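Local coordinates for SCO family protein (Aquifex aeolicus, PDB 3ME7) that probably binds copper and passes on electrons through a redox-active disulfide, as a soluble thioredoxin-like SCO domain cut from a longer membrane protein, at residues K24-K29 and W66-T71; G28-L33 and R158-E163; L33-T38 and D111-R116; V131-S134 and Q138-D141. All coordinates share one frame; numbering follows the deposited sequence.

In the fold
All four contacts draw on one mixed beta-sheet, in which strands 66-71, 31-36, 129-133 and 139-144 lie side by side in that order. Strand 31-36 enters contacts 2 and 3, with Leu-33 common to both, and contact 1 begins in the turn just before it. Along the chain, contacts 3 and 4 follow one another inside the long loop that contact 2 closes, whereas the segments of contacts 1 and 3 alternate. Contacts 2 and 4 have centres about 6 Å apart, near helix 150-160; the centres of contacts 2 and 3 are about 18 Å apart. Contact 3 lies toward the predicted copper site, while contacts 1 and 2 pack parts of the thioredoxin-like framework away from it.

Contact 1: residues K24-K29 and W66-T71; sequences KNLKGK and WVITFT
Leu-26 and Lys-29 clasp the indole of Trp-66 from opposite faces. Trp-66 CG, anti to the carbonyl carbon (chi1 -67°), points the indole between them. On one side Leu-26 CD2 sits over the middle of the ring system, 3.9 Å from the centroid of the five-membered ring of Trp-66 and only 9° off its normal, a CH-pi contact. On the other, Lys-29 lays its aliphatic chain across the indole: its CD is 3.6 Å from Trp-66 NE1, displaced toward the rim, and its CE reaches the six-membered ring. The lysine runs straight until chi4 (-71°), where it bends and takes NZ to the carbonyl oxygen of Lys-63, so its methylenes cover the ring while its charge finds a polar partner. The clasp joins the turn between strands 20-22 and 31-36 to the start of strand 66-71, next to strand 31-36 in the central sheet of this thioredoxin-like domain. At the indole edge, in plane, a water accepts from Trp-66 NE1 at 3.0 Å and donates to Lys-27 O, tying the ring to the turn's backbone. A leucine in place of Trp-66 would probably leave this water without its N-H donor and the Lys-29 methylenes without a flat surface to lie on. The other branch of Leu-26 suits the apolar interior: CD1 meets Ile-68 CD1 tip to tip at 3.7 Å, beside Ile-31 of strand 31-36.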
# COMPACT_ATOMS: atom_id res chain seq x y z
N LYS A 24 -11.07 3.37 -6.77
CA LYS A 24 -12.42 2.82 -6.57
C LYS A 24 -12.63 1.47 -7.27
O LYS A 24 -13.50 0.68 -6.88
CB LYS A 24 -13.48 3.82 -7.04
CG LYS A 24 -13.54 4.01 -8.55
CD LYS A 24 -14.72 4.87 -8.96
CE LYS A 24 -14.54 6.31 -8.49
NZ LYS A 24 -15.76 7.13 -8.78
N ASN A 25 -11.84 1.20 -8.31
CA ASN A 25 -11.98 -0.05 -9.07
C ASN A 25 -11.57 -1.28 -8.26
O ASN A 25 -11.88 -2.41 -8.63
CB ASN A 25 -11.18 -0.01 -10.37
CG ASN A 25 -11.62 1.11 -11.31
OD1 ASN A 25 -10.81 1.63 -12.09
ND2 ASN A 25 -12.89 1.50 -11.25
N LEU A 26 -10.87 -1.03 -7.16
CA LEU A 26 -10.42 -2.09 -6.26
C LEU A 26 -11.36 -2.31 -5.09
O LEU A 26 -11.09 -3.16 -4.24
CB LEU A 26 -9.02 -1.79 -5.69
CG LEU A 26 -7.84 -1.60 -6.67
CD1 LEU A 26 -6.58 -1.27 -5.89
CD2 LEU A 26 -7.61 -2.82 -7.53
N LYS A 27 -12.45 -1.54 -5.02
CA LYS A 27 -13.44 -1.77 -3.96
C LYS A 27 -13.92 -3.22 -3.98
O LYS A 27 -13.96 -3.86 -5.04
CB LYS A 27 -14.63 -0.82 -4.09
CG LYS A 27 -14.34 0.57 -3.53
CD LYS A 27 -15.58 1.46 -3.66
CE LYS A 27 -15.24 2.89 -3.33
NZ LYS A 27 -16.43 3.79 -3.44
N GLY A 28 -14.30 -3.71 -2.81
CA GLY A 28 -14.92 -5.05 -2.70
C GLY A 28 -14.06 -6.06 -1.98
O GLY A 28 -14.52 -7.15 -1.64
N LYS A 29 -12.79 -5.71 -1.75
CA LYS A 29 -11.87 -6.51 -0.93
C LYS A 29 -11.05 -5.53 -0.09
O LYS A 29 -10.82 -4.38 -0.52
CB LYS A 29 -10.88 -7.28 -1.81
CG LYS A 29 -11.45 -8.08 -2.98
CD LYS A 29 -10.31 -8.77 -3.74
CE LYS A 29 -10.80 -9.40 -5.03
NZ LYS A 29 -11.64 -10.61 -4.81
N TRP A 66 -6.39 -7.04 -1.85
CA TRP A 66 -5.43 -6.51 -2.82
C TRP A 66 -4.19 -6.09 -2.04
O TRP A 66 -4.31 -5.61 -0.92
CB TRP A 66 -6.00 -5.27 -3.53
CG TRP A 66 -7.18 -5.58 -4.43
CD1 TRP A 66 -8.49 -5.24 -4.20
CD2 TRP A 66 -7.15 -6.29 -5.67
NE1 TRP A 66 -9.28 -5.70 -5.24
CE2 TRP A 66 -8.49 -6.34 -6.15
CE3 TRP A 66 -6.13 -6.88 -6.43
CZ2 TRP A 66 -8.83 -6.97 -7.36
CZ3 TRP A 66 -6.47 -7.50 -7.65
CH2 TRP A 66 -7.81 -7.54 -8.09
N VAL A 67 -3.02 -6.27 -2.64
CA VAL A 67 -1.80 -5.65 -2.13
C VAL A 67 -1.34 -4.66 -3.18
O VAL A 67 -1.19 -5.01 -4.36
CB VAL A 67 -0.68 -6.67 -1.83
CG1 VAL A 67 0.44 -5.99 -1.06
CG2 VAL A 67 -1.24 -7.83 -0.99
N ILE A 68 -1.15 -3.42 -2.74
CA ILE A 68 -0.72 -2.34 -3.63
C ILE A 68 0.53 -1.68 -3.10
O ILE A 68 0.49 -0.89 -2.14
CB ILE A 68 -1.83 -1.28 -3.84
CG1 ILE A 68 -3.15 -1.93 -4.30
CG2 ILE A 68 -1.34 -0.16 -4.80
CD1 ILE A 68 -3.14 -2.67 -5.66
N THR A 69 1.66 -2.03 -3.71
CA THR A 69 2.89 -1.28 -3.48
C THR A 69 2.84 -0.07 -4.38
O THR A 69 2.61 -0.18 -5.58
CB THR A 69 4.12 -2.14 -3.81
OG1 THR A 69 4.22 -3.22 -2.86
CG2 THR A 69 5.41 -1.33 -3.73
N PHE A 70 3.01 1.12 -3.81
CA PHE A 70 3.01 2.31 -4.67
C PHE A 70 4.20 3.19 -4.41
O PHE A 70 4.68 3.29 -3.27
CB PHE A 70 1.70 3.09 -4.57
CG PHE A 70 1.59 3.93 -3.35
CD1 PHE A 70 1.05 3.40 -2.20
CD2 PHE A 70 1.96 5.27 -3.37
CE1 PHE A 70 0.92 4.18 -1.06
CE2 PHE A 70 1.84 6.05 -2.24
CZ PHE A 70 1.31 5.51 -1.07
N THR A 71 4.70 3.81 -5.47
CA THR A 71 5.80 4.75 -5.30
C THR A 71 5.36 6.19 -5.02
O THR A 71 4.46 6.72 -5.66
CB THR A 71 6.81 4.71 -6.47
OG1 THR A 71 7.78 5.76 -6.24
CG2 THR A 71 6.10 4.97 -7.80
O HOH W 1 -12.20 -5.85 -5.93

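Contact 2: residues G28-L33 and R158-E163; sequences GKPIIL and RLARGE
Pro-30 presses its ring against Ala-160 and Arg-161 at the end of helix 150-160, and these three residues account for the whole contact. Pro-30 CB meets the lone methyl of the alanine, Ala-160 CB, at 3.8 Å. The single methyl suits this close approach, where the alpha carbons of Pro-30 and Ala-160 are 5.8 Å apart. Next to it, Pro-30 CG touches Arg-161 CG, also at 3.8 Å, and lies 4.0 Å from Arg-161 NE. Here the ring and the arginine chain cross at about a right angle. The contact packs the last turn of the C-terminal helix onto the residue leading into strand 31-36, an inner strand of the thioredoxin-like sheet. Just beyond it the helix closes in a Schellman motif, with Gly-162 at positive phi and Glu-163 N bonded to Arg-158 O at 2.8 Å; glycine takes this backbone turn with little strain. Arg-161 carries its CG beside the backbone N (chi1 -64°) and then runs extended to NE, which lays its methylenes past the proline and, in the conformer described, brings NH2 to the carbonyl oxygen of Asp-64. The arginine therefore offers its hydrocarbon part to Pro-30 and its charged end to a backbone acceptor. Ala-160 also touches Val-132, and Arg-161 Phe-65, so strand 129-133 and the segment before strand 66-71 border the same patch.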
# COMPACT_ATOMS: atom_id res chain seq x y z
N GLY A 28 -14.30 -3.71 -2.81
CA GLY A 28 -14.92 -5.05 -2.70
C GLY A 28 -14.06 -6.06 -1.98
O GLY A 28 -14.52 -7.15 -1.64
N LYS A 29 -12.79 -5.71 -1.75
CA LYS A 29 -11.87 -6.51 -0.93
C LYS A 29 -11.05 -5.53 -0.09
O LYS A 29 -10.82 -4.38 -0.52
CB LYS A 29 -10.88 -7.28 -1.81
CG LYS A 29 -11.45 -8.08 -2.98
CD LYS A 29 -10.31 -8.77 -3.74
CE LYS A 29 -10.80 -9.40 -5.03
NZ LYS A 29 -11.64 -10.61 -4.81
N PRO A 30 -10.54 -5.99 1.09
CA PRO A 30 -9.56 -5.16 1.80
C PRO A 30 -8.33 -4.87 0.93
O PRO A 30 -7.98 -5.66 0.03
CB PRO A 30 -9.15 -6.04 2.98
CG PRO A 30 -10.32 -6.94 3.21
CD PRO A 30 -10.82 -7.24 1.82
N ILE A 31 -7.74 -3.71 1.16
CA ILE A 31 -6.58 -3.27 0.40
C ILE A 31 -5.42 -2.99 1.34
O ILE A 31 -5.56 -2.25 2.31
CB ILE A 31 -6.92 -2.01 -0.42
CG1 ILE A 31 -7.99 -2.34 -1.46
CG2 ILE A 31 -5.65 -1.48 -1.10
CD1 ILE A 31 -8.83 -1.16 -1.88
N ILE A 32 -4.28 -3.60 1.05
CA ILE A 32 -3.05 -3.34 1.81
C ILE A 32 -2.15 -2.43 0.97
O ILE A 32 -1.72 -2.82 -0.12
CB ILE A 32 -2.33 -4.65 2.18
CG1 ILE A 32 -3.23 -5.51 3.08
CG2 ILE A 32 -1.00 -4.37 2.86
CD1 ILE A 32 -2.65 -6.92 3.37
N LEU A 33 -1.88 -1.24 1.49
CA LEU A 33 -1.13 -0.19 0.76
C LEU A 33 0.25 -0.05 1.34
O LEU A 33 0.40 0.11 2.55
CB LEU A 33 -1.81 1.18 0.90
CG LEU A 33 -3.16 1.49 0.26
CD1 LEU A 33 -3.55 2.94 0.59
CD2 LEU A 33 -3.09 1.30 -1.24
N ARG A 158 -9.04 -8.21 9.83
CA ARG A 158 -10.34 -8.35 10.51
C ARG A 158 -11.05 -7.00 10.64
O ARG A 158 -12.24 -6.88 10.33
CB ARG A 158 -10.16 -9.05 11.86
CG ARG A 158 -9.84 -10.54 11.68
CD ARG A 158 -9.71 -11.23 13.02
NE ARG A 158 -10.98 -11.74 13.54
CZ ARG A 158 -11.26 -11.85 14.83
NH1 ARG A 158 -10.39 -11.44 15.75
NH2 ARG A 158 -12.42 -12.33 15.22
N LEU A 159 -10.31 -5.96 11.06
CA LEU A 159 -10.89 -4.61 11.10
C LEU A 159 -11.38 -4.14 9.74
O LEU A 159 -12.44 -3.52 9.64
CB LEU A 159 -9.89 -3.60 11.65
CG LEU A 159 -9.58 -3.69 13.14
CD1 LEU A 159 -8.48 -2.71 13.48
CD2 LEU A 159 -10.83 -3.40 13.96
N ALA A 160 -10.60 -4.42 8.71
CA ALA A 160 -10.95 -4.05 7.35
C ALA A 160 -12.26 -4.69 6.93
O ALA A 160 -13.04 -4.08 6.20
CB ALA A 160 -9.83 -4.42 6.38
N ARG A 161 -12.51 -5.91 7.42
CA ARG A 161 -13.71 -6.67 7.06
C ARG A 161 -14.88 -6.40 8.01
O ARG A 161 -15.94 -7.01 7.89
CB ARG A 161 -13.41 -8.18 7.02
CG ARG A 161 -12.40 -8.58 5.95
CD ARG A 161 -12.08 -10.08 5.99
NE ARG A 161 -11.12 -10.41 4.95
CZ ARG A 161 -9.89 -10.88 5.16
NH1 ARG A 161 -9.46 -11.08 6.40
NH2 ARG A 161 -9.10 -11.14 4.13
N GLY A 162 -14.67 -5.49 8.96
CA GLY A 162 -15.68 -5.19 9.99
C GLY A 162 -15.90 -6.35 10.96
O GLY A 162 -17.03 -6.60 11.41
N GLU A 163 -14.82 -7.05 11.27
CA GLU A 163 -14.85 -8.21 12.17
C GLU A 163 -14.00 -7.93 13.40
O GLU A 163 -13.38 -6.88 13.50
CB GLU A 163 -14.35 -9.47 11.44
CG GLU A 163 -15.21 -9.88 10.24
CD GLU A 163 -14.52 -10.83 9.27
OE1 GLU A 163 -13.39 -11.29 9.55
OE2 GLU A 163 -15.12 -11.11 8.21

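Contact 3: residues L33-T38 and D111-R116; sequences LSPIYT and DAIDFR
Close to the predicted copper site of this SCO domain, Pro-35 packs against Phe-115 and Ile-113, apolar residues just past the end of helix 103-112. The side chain of Phe-115 is about 4 Å from that of His-126, and that of Pro-35 about 8 Å from that of Cys-44, both predicted copper ligands, consistent with a place in the apolar surroundings of the site. Pro-35 CB lies over one face of the phenyl ring, 4.2 Å from the Phe-115 centroid and 27° off the ring normal, a CH-pi contact. Pro-35 CG approaches the rim more closely, at 3.6 Å from Phe-115 CE2. The ring gets there because its CG stands opposite the backbone N (chi1 -174°), which swings the phenyl out toward the strand. A flat aromatic fits the proline ring, which offers several C-H groups on a rigid frame. Ile-113 adds its end methyl, with CD1 4.2 Å from Pro-35 CG. Between Ile-113 and Phe-115 in the chain, Asp-114 takes positive phi as the C-prime residue of a Schellman motif that ends the helix, a turn that lets both side chains face the strand. Pro-35 stands on strand 31-36 beside Phe-70 of strand 66-71, while Phe-115 also meets Phe-72 and Pro-127; helix 43-52, which carries Cys-44, packs against this same strand through Ser-34 and Ile-36.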
# COMPACT_ATOMS: atom_id res chain seq x y z
N LEU A 33 -1.88 -1.24 1.49
CA LEU A 33 -1.13 -0.19 0.76
C LEU A 33 0.25 -0.05 1.34
O LEU A 33 0.40 0.11 2.55
CB LEU A 33 -1.81 1.18 0.90
CG LEU A 33 -3.16 1.49 0.26
CD1 LEU A 33 -3.55 2.94 0.59
CD2 LEU A 33 -3.09 1.30 -1.24
N SER A 34 1.27 -0.06 0.48
CA SER A 34 2.67 0.05 0.92
C SER A 34 3.42 1.17 0.16
O SER A 34 3.86 0.94 -0.97
CB SER A 34 3.39 -1.30 0.74
OG SER A 34 4.78 -1.24 1.02
N PRO A 35 3.55 2.37 0.76
CA PRO A 35 4.33 3.42 0.09
C PRO A 35 5.82 3.14 0.16
O PRO A 35 6.36 2.87 1.24
CB PRO A 35 4.03 4.69 0.89
CG PRO A 35 3.34 4.26 2.16
CD PRO A 35 2.86 2.81 1.99
N ILE A 36 6.47 3.21 -1.00
CA ILE A 36 7.92 3.04 -1.12
C ILE A 36 8.41 4.04 -2.18
O ILE A 36 7.62 4.81 -2.72
CB ILE A 36 8.31 1.57 -1.50
CG1 ILE A 36 7.57 1.08 -2.76
CG2 ILE A 36 8.04 0.62 -0.31
CD1 ILE A 36 8.11 1.53 -4.06
N TYR A 37 9.71 4.04 -2.48
CA TYR A 37 10.16 4.59 -3.76
C TYR A 37 11.17 3.64 -4.39
O TYR A 37 11.79 2.86 -3.69
CB TYR A 37 10.68 6.03 -3.67
CG TYR A 37 11.86 6.28 -2.76
CD1 TYR A 37 11.70 6.28 -1.37
CD2 TYR A 37 13.11 6.59 -3.28
CE1 TYR A 37 12.76 6.55 -0.54
CE2 TYR A 37 14.18 6.86 -2.44
CZ TYR A 37 14.00 6.84 -1.08
OH TYR A 37 15.06 7.09 -0.24
N THR A 38 11.30 3.69 -5.72
CA THR A 38 11.93 2.57 -6.43
C THR A 38 13.45 2.55 -6.29
O THR A 38 14.06 1.49 -6.41
CB THR A 38 11.49 2.42 -7.92
OG1 THR A 38 12.02 3.49 -8.71
CG2 THR A 38 9.97 2.35 -8.04
N ASP A 111 -1.89 12.58 1.30
CA ASP A 111 -2.66 13.39 2.22
C ASP A 111 -3.65 12.54 3.01
O ASP A 111 -3.78 12.70 4.23
CB ASP A 111 -3.38 14.52 1.48
CG ASP A 111 -4.09 15.45 2.43
OD1 ASP A 111 -3.40 16.11 3.23
OD2 ASP A 111 -5.32 15.50 2.39
N ALA A 112 -4.32 11.61 2.32
CA ALA A 112 -5.33 10.80 2.99
C ALA A 112 -4.70 9.95 4.10
O ALA A 112 -5.32 9.77 5.16
CB ALA A 112 -6.05 9.92 1.98
N ILE A 113 -3.49 9.45 3.86
CA ILE A 113 -2.85 8.54 4.81
C ILE A 113 -1.85 9.23 5.74
O ILE A 113 -1.03 8.56 6.40
CB ILE A 113 -2.21 7.29 4.11
CG1 ILE A 113 -1.10 7.71 3.12
CG2 ILE A 113 -3.28 6.43 3.41
CD1 ILE A 113 -0.19 6.53 2.68
N ASP A 114 -1.89 10.57 5.76
CA ASP A 114 -1.04 11.40 6.64
C ASP A 114 0.44 11.09 6.47
O ASP A 114 1.20 11.04 7.45
CB ASP A 114 -1.43 11.24 8.11
CG ASP A 114 -2.83 11.73 8.41
OD1 ASP A 114 -3.33 12.63 7.70
OD2 ASP A 114 -3.44 11.19 9.36
N PHE A 115 0.84 10.89 5.23
CA PHE A 115 2.20 10.51 4.90
C PHE A 115 2.94 11.73 4.35
O PHE A 115 2.44 12.38 3.43
CB PHE A 115 2.14 9.39 3.86
CG PHE A 115 3.48 8.78 3.52
CD1 PHE A 115 4.34 9.40 2.62
CD2 PHE A 115 3.87 7.57 4.09
CE1 PHE A 115 5.58 8.81 2.29
CE2 PHE A 115 5.10 6.99 3.79
CZ PHE A 115 5.94 7.59 2.88
N ARG A 116 4.10 12.06 4.92
CA ARG A 116 4.92 13.13 4.35
C ARG A 116 6.38 12.72 4.29
O ARG A 116 6.89 12.00 5.18
CB ARG A 116 4.72 14.48 5.05
CG ARG A 116 5.33 14.63 6.43
CD ARG A 116 4.97 15.98 7.07
NE ARG A 116 3.55 16.04 7.44
CZ ARG A 116 3.01 15.44 8.50
NH1 ARG A 116 1.70 15.55 8.72
NH2 ARG A 116 3.75 14.71 9.32

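Contact 4: residues V131-S134 and Q138-D141; sequences VVLS and QIKD
Val-132 and Asp-141 form an antiparallel hydrogen-bonded pair: Val-132 N gives a nearly straight bond (169°) to Asp-141 O at 2.9 Å. Val-132 O accepts twice, from Lys-140 N at 2.8 Å and, in the carbonyl plane on a lone pair, from Asp-141 N at 3.3 Å. Two residues facing one make a classic beta bulge in hairpin 129-133/139-144. Near the turn, Ser-134 N bonds to Gln-138 O at 2.8 Å.

Side-chain polarity then closes the turn. Ser-134 OG lies between its own backbone N and carbonyl carbon (chi1 77°), which brings it within 3.1 Å of Gln-138 N, whose hydrogen bond it accepts; it bonds to Glu-136 N as well and shares a water with Gln-138 OE1, while Gln-138 NE2 bonds to the carbonyl oxygen of Gly-4. Lacking the hydroxyl, an alanine here would probably leave the amides of Gln-138 and Glu-136 without this acceptor and the water without one of its holds.

Apolar contacts cover the face bearing Leu-133 and Ile-139: Leu-133 CD2 meets Ile-139 CG1 at 3.6 Å, and Val-131 CG1 lies 3.9 Å from Ile-139 CG2. Their branched chains suit this buried side, where Val-7 adds to the packing.

Backbone bonds thus fix the bulged register, while the serine hydroxyl gathers the amides of Glu-136 and Gln-138.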
# COMPACT_ATOMS: atom_id res chain seq x y z
N VAL A 131 -0.69 0.54 5.19
CA VAL A 131 -2.02 1.04 5.52
C VAL A 131 -3.02 -0.03 5.07
O VAL A 131 -2.89 -0.59 3.98
CB VAL A 131 -2.35 2.38 4.82
CG1 VAL A 131 -3.68 2.96 5.36
CG2 VAL A 131 -1.24 3.41 5.03
N VAL A 132 -4.02 -0.29 5.91
CA VAL A 132 -5.02 -1.29 5.57
C VAL A 132 -6.38 -0.63 5.42
O VAL A 132 -6.87 0.01 6.35
CB VAL A 132 -5.07 -2.46 6.59
CG1 VAL A 132 -6.02 -3.54 6.06
CG2 VAL A 132 -3.68 -3.06 6.76
N LEU A 133 -6.98 -0.77 4.24
CA LEU A 133 -8.28 -0.20 3.93
C LEU A 133 -9.39 -1.23 3.88
O LEU A 133 -9.18 -2.40 3.52
CB LEU A 133 -8.26 0.50 2.57
CG LEU A 133 -7.05 1.36 2.20
CD1 LEU A 133 -7.23 1.91 0.79
CD2 LEU A 133 -6.92 2.49 3.19
N SER A 134 -10.60 -0.78 4.22
CA SER A 134 -11.79 -1.59 4.08
C SER A 134 -12.11 -1.74 2.59
O SER A 134 -11.54 -1.01 1.76
CB SER A 134 -12.95 -0.90 4.78
OG SER A 134 -13.43 0.18 3.99
N GLN A 138 -12.04 2.82 3.27
CA GLN A 138 -11.88 3.47 4.55
C GLN A 138 -10.61 2.98 5.23
O GLN A 138 -10.34 1.78 5.26
CB GLN A 138 -13.08 3.18 5.44
CG GLN A 138 -13.10 4.01 6.71
CD GLN A 138 -14.40 3.86 7.48
OE1 GLN A 138 -15.08 2.84 7.37
NE2 GLN A 138 -14.73 4.85 8.28
N ILE A 139 -9.83 3.91 5.78
CA ILE A 139 -8.59 3.54 6.48
C ILE A 139 -8.97 2.86 7.80
O ILE A 139 -9.61 3.48 8.66
CB ILE A 139 -7.71 4.77 6.73
CG1 ILE A 139 -7.24 5.36 5.39
CG2 ILE A 139 -6.51 4.38 7.62
CD1 ILE A 139 -6.75 6.82 5.50
N LYS A 140 -8.58 1.60 7.94
CA LYS A 140 -8.98 0.82 9.11
C LYS A 140 -7.82 0.50 10.05
O LYS A 140 -8.04 0.23 11.23
CB LYS A 140 -9.72 -0.45 8.69
CG LYS A 140 -11.15 -0.19 8.15
CD LYS A 140 -12.09 0.36 9.26
CE LYS A 140 -13.48 0.63 8.73
NZ LYS A 140 -14.33 1.44 9.69
N ASP A 141 -6.59 0.53 9.55
CA ASP A 141 -5.44 0.29 10.42
C ASP A 141 -4.16 0.79 9.78
O ASP A 141 -4.06 0.84 8.55
CB ASP A 141 -5.30 -1.22 10.72
CG ASP A 141 -4.73 -1.51 12.10
OD1 ASP A 141 -4.28 -0.56 12.80
OD2 ASP A 141 -4.73 -2.69 12.49
O HOH W 2 -15.60 1.00 5.35